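Mypaa.01249.c (Mycobacterium paratuberculosis, PDB 3RD5) probably acts as an oxidoreductase of the short-chain dehydrogenase/reductase family, although its substrate and reaction are not established. Local coordinates at residues L71-A81 with T114-L125. Residues are numbered along the deposited sequence; the frame is centred on the assembly and turned at random.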
loop_
_atom_site.group_PDB
_atom_site.type_symbol
_atom_site.label_atom_id
_atom_site.label_comp_id
_atom_site.label_asym_id
_atom_site.label_seq_id
_atom_site.Cartn_x
_atom_site.Cartn_y
_atom_site.Cartn_z
ATOM N N LEU A 71 2.862 -8.899 -7.882
ATOM C CA LEU A 71 2.675 -9.098 -6.451
ATOM C C LEU A 71 2.132 -10.463 -6.084
ATOM O O LEU A 71 2.228 -10.839 -4.936
ATOM C CB LEU A 71 1.769 -8.017 -5.853
ATOM C CG LEU A 71 2.406 -6.615 -5.742
ATOM C CD1 LEU A 71 1.266 -5.592 -5.542
ATOM C CD2 LEU A 71 3.373 -6.590 -4.514
ATOM N N GLN A 72 1.588 -11.206 -7.048
ATOM C CA GLN A 72 1.125 -12.591 -6.865
ATOM C C GLN A 72 2.191 -13.638 -7.111
ATOM O O GLN A 72 1.870 -14.827 -7.249
ATOM C CB GLN A 72 -0.099 -12.888 -7.751
ATOM C CG GLN A 72 -1.248 -11.919 -7.476
ATOM C CD GLN A 72 -2.574 -12.296 -8.132
ATOM O OE1 GLN A 72 -2.819 -13.463 -8.478
ATOM N NE2 GLN A 72 -3.482 -11.326 -8.194
ATOM N N ASP A 73 3.445 -13.217 -7.151
ATOM C CA ASP A 73 4.583 -14.143 -7.405
ATOM C C ASP A 73 5.779 -13.614 -6.610
ATOM O O ASP A 73 6.394 -12.630 -6.990
ATOM C CB ASP A 73 4.837 -14.211 -8.916
ATOM C CG ASP A 73 5.997 -15.101 -9.313
ATOM O OD1 ASP A 73 6.790 -15.510 -8.448
ATOM O OD2 ASP A 73 6.102 -15.418 -10.537
ATOM N N LEU A 74 6.066 -14.240 -5.474
ATOM C CA LEU A 74 7.155 -13.744 -4.644
ATOM C C LEU A 74 8.502 -13.702 -5.350
ATOM O O LEU A 74 9.361 -12.871 -5.019
ATOM C CB LEU A 74 7.227 -14.510 -3.315
ATOM C CG LEU A 74 6.074 -14.312 -2.355
ATOM C CD1 LEU A 74 6.188 -15.310 -1.178
ATOM C CD2 LEU A 74 6.068 -12.872 -1.813
ATOM N N SER A 75 8.734 -14.577 -6.335
ATOM C CA SER A 75 9.976 -14.498 -7.098
ATOM C C SER A 75 10.088 -13.229 -7.927
ATOM O O SER A 75 11.168 -12.665 -8.048
ATOM C CB SER A 75 10.186 -15.734 -7.976
ATOM O OG SER A 75 9.332 -15.785 -9.129
ATOM N N SER A 76 8.957 -12.762 -8.435
ATOM C CA SER A 76 8.887 -11.495 -9.124
ATOM C C SER A 76 9.081 -10.307 -8.165
ATOM O O SER A 76 9.792 -9.360 -8.508
ATOM C CB SER A 76 7.495 -11.354 -9.767
ATOM O OG SER A 76 7.419 -10.109 -10.456
ATOM N N VAL A 77 8.473 -10.361 -6.989
ATOM C CA VAL A 77 8.707 -9.349 -5.965
ATOM C C VAL A 77 10.207 -9.203 -5.699
ATOM O O VAL A 77 10.727 -8.093 -5.627
ATOM C CB VAL A 77 7.925 -9.651 -4.671
ATOM C CG1 VAL A 77 8.267 -8.625 -3.509
ATOM C CG2 VAL A 77 6.399 -9.664 -4.950
ATOM N N ARG A 78 10.888 -10.332 -5.514
ATOM C CA ARG A 78 12.328 -10.349 -5.215
ATOM C C ARG A 78 13.160 -9.764 -6.344
ATOM O O ARG A 78 14.069 -8.960 -6.105
ATOM C CB ARG A 78 12.789 -11.770 -4.885
ATOM C CG ARG A 78 12.297 -12.259 -3.553
ATOM C CD ARG A 78 12.966 -13.584 -3.128
ATOM N NE ARG A 78 12.868 -13.700 -1.686
ATOM C CZ ARG A 78 13.742 -13.198 -0.822
ATOM N NH1 ARG A 78 14.866 -12.590 -1.212
ATOM N NH2 ARG A 78 13.510 -13.355 0.460
ATOM N N ARG A 79 12.856 -10.149 -7.574
ATOM C CA ARG A 79 13.591 -9.645 -8.746
ATOM C C ARG A 79 13.395 -8.115 -8.868
ATOM O O ARG A 79 14.355 -7.369 -9.110
ATOM C CB ARG A 79 13.102 -10.382 -9.991
ATOM C CG ARG A 79 13.672 -11.778 -10.157
ATOM C CD ARG A 79 13.411 -12.331 -11.574
ATOM N NE ARG A 79 12.004 -12.275 -11.980
ATOM C CZ ARG A 79 11.070 -13.187 -11.707
ATOM N NH1 ARG A 79 11.365 -14.287 -11.016
ATOM N NH2 ARG A 79 9.828 -13.009 -12.146
ATOM N N PHE A 80 12.166 -7.657 -8.668
ATOM C CA PHE A 80 11.881 -6.224 -8.745
ATOM C C PHE A 80 12.638 -5.466 -7.656
ATOM O O PHE A 80 13.316 -4.466 -7.911
ATOM C CB PHE A 80 10.383 -5.933 -8.656
ATOM C CG PHE A 80 10.109 -4.473 -8.442
ATOM C CD1 PHE A 80 10.182 -3.588 -9.519
ATOM C CD2 PHE A 80 9.875 -3.955 -7.186
ATOM C CE1 PHE A 80 10.032 -2.215 -9.320
ATOM C CE2 PHE A 80 9.739 -2.578 -6.998
ATOM C CZ PHE A 80 9.816 -1.717 -8.076
ATOM N N ALA A 81 12.552 -5.939 -6.418
ATOM C CA ALA A 81 13.224 -5.260 -5.328
ATOM C C ALA A 81 14.715 -5.175 -5.515
ATOM O O ALA A 81 15.333 -4.150 -5.184
ATOM C CB ALA A 81 12.892 -5.952 -3.980
ATOM N N THR A 114 -2.074 -10.608 -2.704
ATOM C CA THR A 114 -1.721 -9.421 -3.489
ATOM C C THR A 114 -1.597 -8.199 -2.585
ATOM O O THR A 114 -0.598 -7.478 -2.589
ATOM C CB THR A 114 -2.795 -9.112 -4.552
ATOM O OG1 THR A 114 -2.959 -10.247 -5.421
ATOM C CG2 THR A 114 -2.424 -7.863 -5.390
ATOM N N ASN A 115 -2.638 -7.935 -1.792
ATOM C CA ASN A 115 -2.797 -6.649 -1.131
ATOM C C ASN A 115 -1.908 -6.545 0.091
ATOM O O ASN A 115 -1.409 -5.468 0.404
ATOM C CB ASN A 115 -4.248 -6.489 -0.704
ATOM C CG ASN A 115 -5.239 -6.440 -1.860
ATOM O OD1 ASN A 115 -4.849 -6.355 -3.036
ATOM N ND2 ASN A 115 -6.542 -6.494 -1.539
ATOM N N HIS A 116 -1.727 -7.666 0.793
ATOM C CA HIS A 116 -0.886 -7.694 1.979
ATOM C C HIS A 116 0.445 -8.433 1.784
ATOM O O HIS A 116 1.521 -7.851 1.966
ATOM C CB HIS A 116 -1.657 -8.275 3.193
ATOM C CG HIS A 116 -0.801 -8.509 4.383
ATOM N ND1 HIS A 116 -0.189 -7.491 5.078
ATOM C CD2 HIS A 116 -0.432 -9.659 4.995
ATOM C CE1 HIS A 116 0.546 -8.008 6.055
ATOM N NE2 HIS A 116 0.412 -9.333 6.031
ATOM N N LEU A 117 0.407 -9.727 1.470
ATOM C CA LEU A 117 1.653 -10.506 1.527
ATOM C C LEU A 117 2.708 -10.076 0.540
ATOM O O LEU A 117 3.897 -10.004 0.869
ATOM C CB LEU A 117 1.395 -12.030 1.431
ATOM C CG LEU A 117 0.556 -12.607 2.589
ATOM C CD1 LEU A 117 -0.013 -14.022 2.256
ATOM C CD2 LEU A 117 1.329 -12.653 3.930
ATOM N N GLY A 118 2.285 -9.734 -0.674
ATOM C CA GLY A 118 3.278 -9.290 -1.664
ATOM C C GLY A 118 3.909 -7.944 -1.252
ATOM O O GLY A 118 5.096 -7.743 -1.429
ATOM N N HIS A 119 3.099 -7.057 -0.709
ATOM C CA HIS A 119 3.565 -5.774 -0.153
ATOM C C HIS A 119 4.457 -5.940 1.075
ATOM O O HIS A 119 5.436 -5.219 1.259
ATOM C CB HIS A 119 2.394 -4.844 0.141
ATOM C CG HIS A 119 1.831 -4.175 -1.082
ATOM N ND1 HIS A 119 0.471 -4.042 -1.286
ATOM C CD2 HIS A 119 2.439 -3.509 -2.096
ATOM C CE1 HIS A 119 0.281 -3.343 -2.408
ATOM N NE2 HIS A 119 1.465 -3.044 -2.947
ATOM N N PHE A 120 4.121 -6.915 1.922
ATOM C CA PHE A 120 4.934 -7.248 3.086
ATOM C C PHE A 120 6.344 -7.647 2.651
ATOM O O PHE A 120 7.343 -7.137 3.182
ATOM C CB PHE A 120 4.251 -8.391 3.840
ATOM C CG PHE A 120 4.978 -8.842 5.083
ATOM C CD1 PHE A 120 4.713 -8.238 6.291
ATOM C CD2 PHE A 120 5.943 -9.834 5.039
ATOM C CE1 PHE A 120 5.384 -8.617 7.452
ATOM C CE2 PHE A 120 6.620 -10.219 6.200
ATOM C CZ PHE A 120 6.357 -9.604 7.394
ATOM N N ALA A 121 6.430 -8.564 1.699
ATOM C CA ALA A 121 7.709 -8.999 1.190
ATOM C C ALA A 121 8.459 -7.868 0.524
ATOM O O ALA A 121 9.666 -7.646 0.785
ATOM C CB ALA A 121 7.485 -10.156 0.185
ATOM N N LEU A 122 7.764 -7.107 -0.296
ATOM C CA LEU A 122 8.388 -5.978 -1.004
ATOM C C LEU A 122 9.007 -4.994 -0.013
ATOM O O LEU A 122 10.150 -4.497 -0.194
ATOM C CB LEU A 122 7.384 -5.252 -1.890
ATOM C CG LEU A 122 7.895 -4.042 -2.656
ATOM C CD1 LEU A 122 9.009 -4.461 -3.644
ATOM C CD2 LEU A 122 6.726 -3.332 -3.370
ATOM N N THR A 123 8.232 -4.645 1.009
ATOM C CA THR A 123 8.675 -3.658 1.996
ATOM C C THR A 123 9.905 -4.150 2.771
ATOM O O THR A 123 10.907 -3.419 2.909
ATOM C CB THR A 123 7.537 -3.287 2.961
ATOM O OG1 THR A 123 6.416 -2.801 2.224
ATOM C CG2 THR A 123 8.021 -2.199 3.961
ATOM N N ASN A 124 9.889 -5.408 3.210
ATOM C CA ASN A 124 11.048 -5.906 3.942
ATOM C C ASN A 124 12.293 -5.925 3.053
ATOM O O ASN A 124 13.399 -5.695 3.553
ATOM C CB ASN A 124 10.804 -7.326 4.480
ATOM C CG ASN A 124 10.010 -7.338 5.740
ATOM O OD1 ASN A 124 10.102 -6.408 6.562
ATOM N ND2 ASN A 124 9.242 -8.445 5.938
ATOM N N LEU A 125 12.136 -6.209 1.773
ATOM C CA LEU A 125 13.278 -6.263 0.866
ATOM C C LEU A 125 13.817 -4.868 0.526
ATOM O O LEU A 125 15.040 -4.715 0.362
ATOM C CB LEU A 125 12.901 -7.011 -0.399
ATOM C CG LEU A 125 12.640 -8.500 -0.220
ATOM C CD1 LEU A 125 11.923 -9.078 -1.430
ATOM C CD2 LEU A 125 13.960 -9.269 0.073
#
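Val77 projects from helix 74-81 as a knob into a hole formed by Gly118, Ala121, Leu122 and Leu125. Its CG1 does the touching: anti to the backbone N (chi1 175°), this methyl comes closest to the backbone of Leu122, 3.6 Å from Leu122 N, and also touches Leu122 CB, Ala121 CB and the end of Leu125. The two axes approach to 9.5 Å and cross at -30°, close enough to parallel for matching residues to keep meeting along the pair. One turn on, Ala81 CB lies 3.7 Å from Leu125 CB, while Leu125 CD2 sits over one face of the Arg78 guanidinium, the two side chains crossing at about a right angle. Phe80 presents its ring edge, with Leu122 CD1 near the ring plane and 3.7 Å from Phe80 CD2. At the other end, Leu71 precedes its helix and divides its two methyls between neighbouring residues of the partner: CD2 rests 3.6 Å from Gly118 C, where the absence of a side chain lets the backbones come together (Leu71 CA to Gly118 CA 4.8 Å), and CD1 makes an off-centre CH-pi contact with the His119 ring. That ring is fixed at both nitrogens, ND1 donating to Asn115 O at 2.9 Å and 167°, and NE2 hydrogen-bonding Thr22 OG1, which probably limits its rotation beside Leu71. Leu122 and His119 also touch strand 87-92, so helix 114-125 is seated on the sheet while helix 74-81 packs along its flank. Such neighbouring helices, side by side on one side of a sheet whose core is parallel strands in the order 3-2-1-4-5-6-7, are characteristic of the Rossmann fold of short-chain dehydrogenases/reductases.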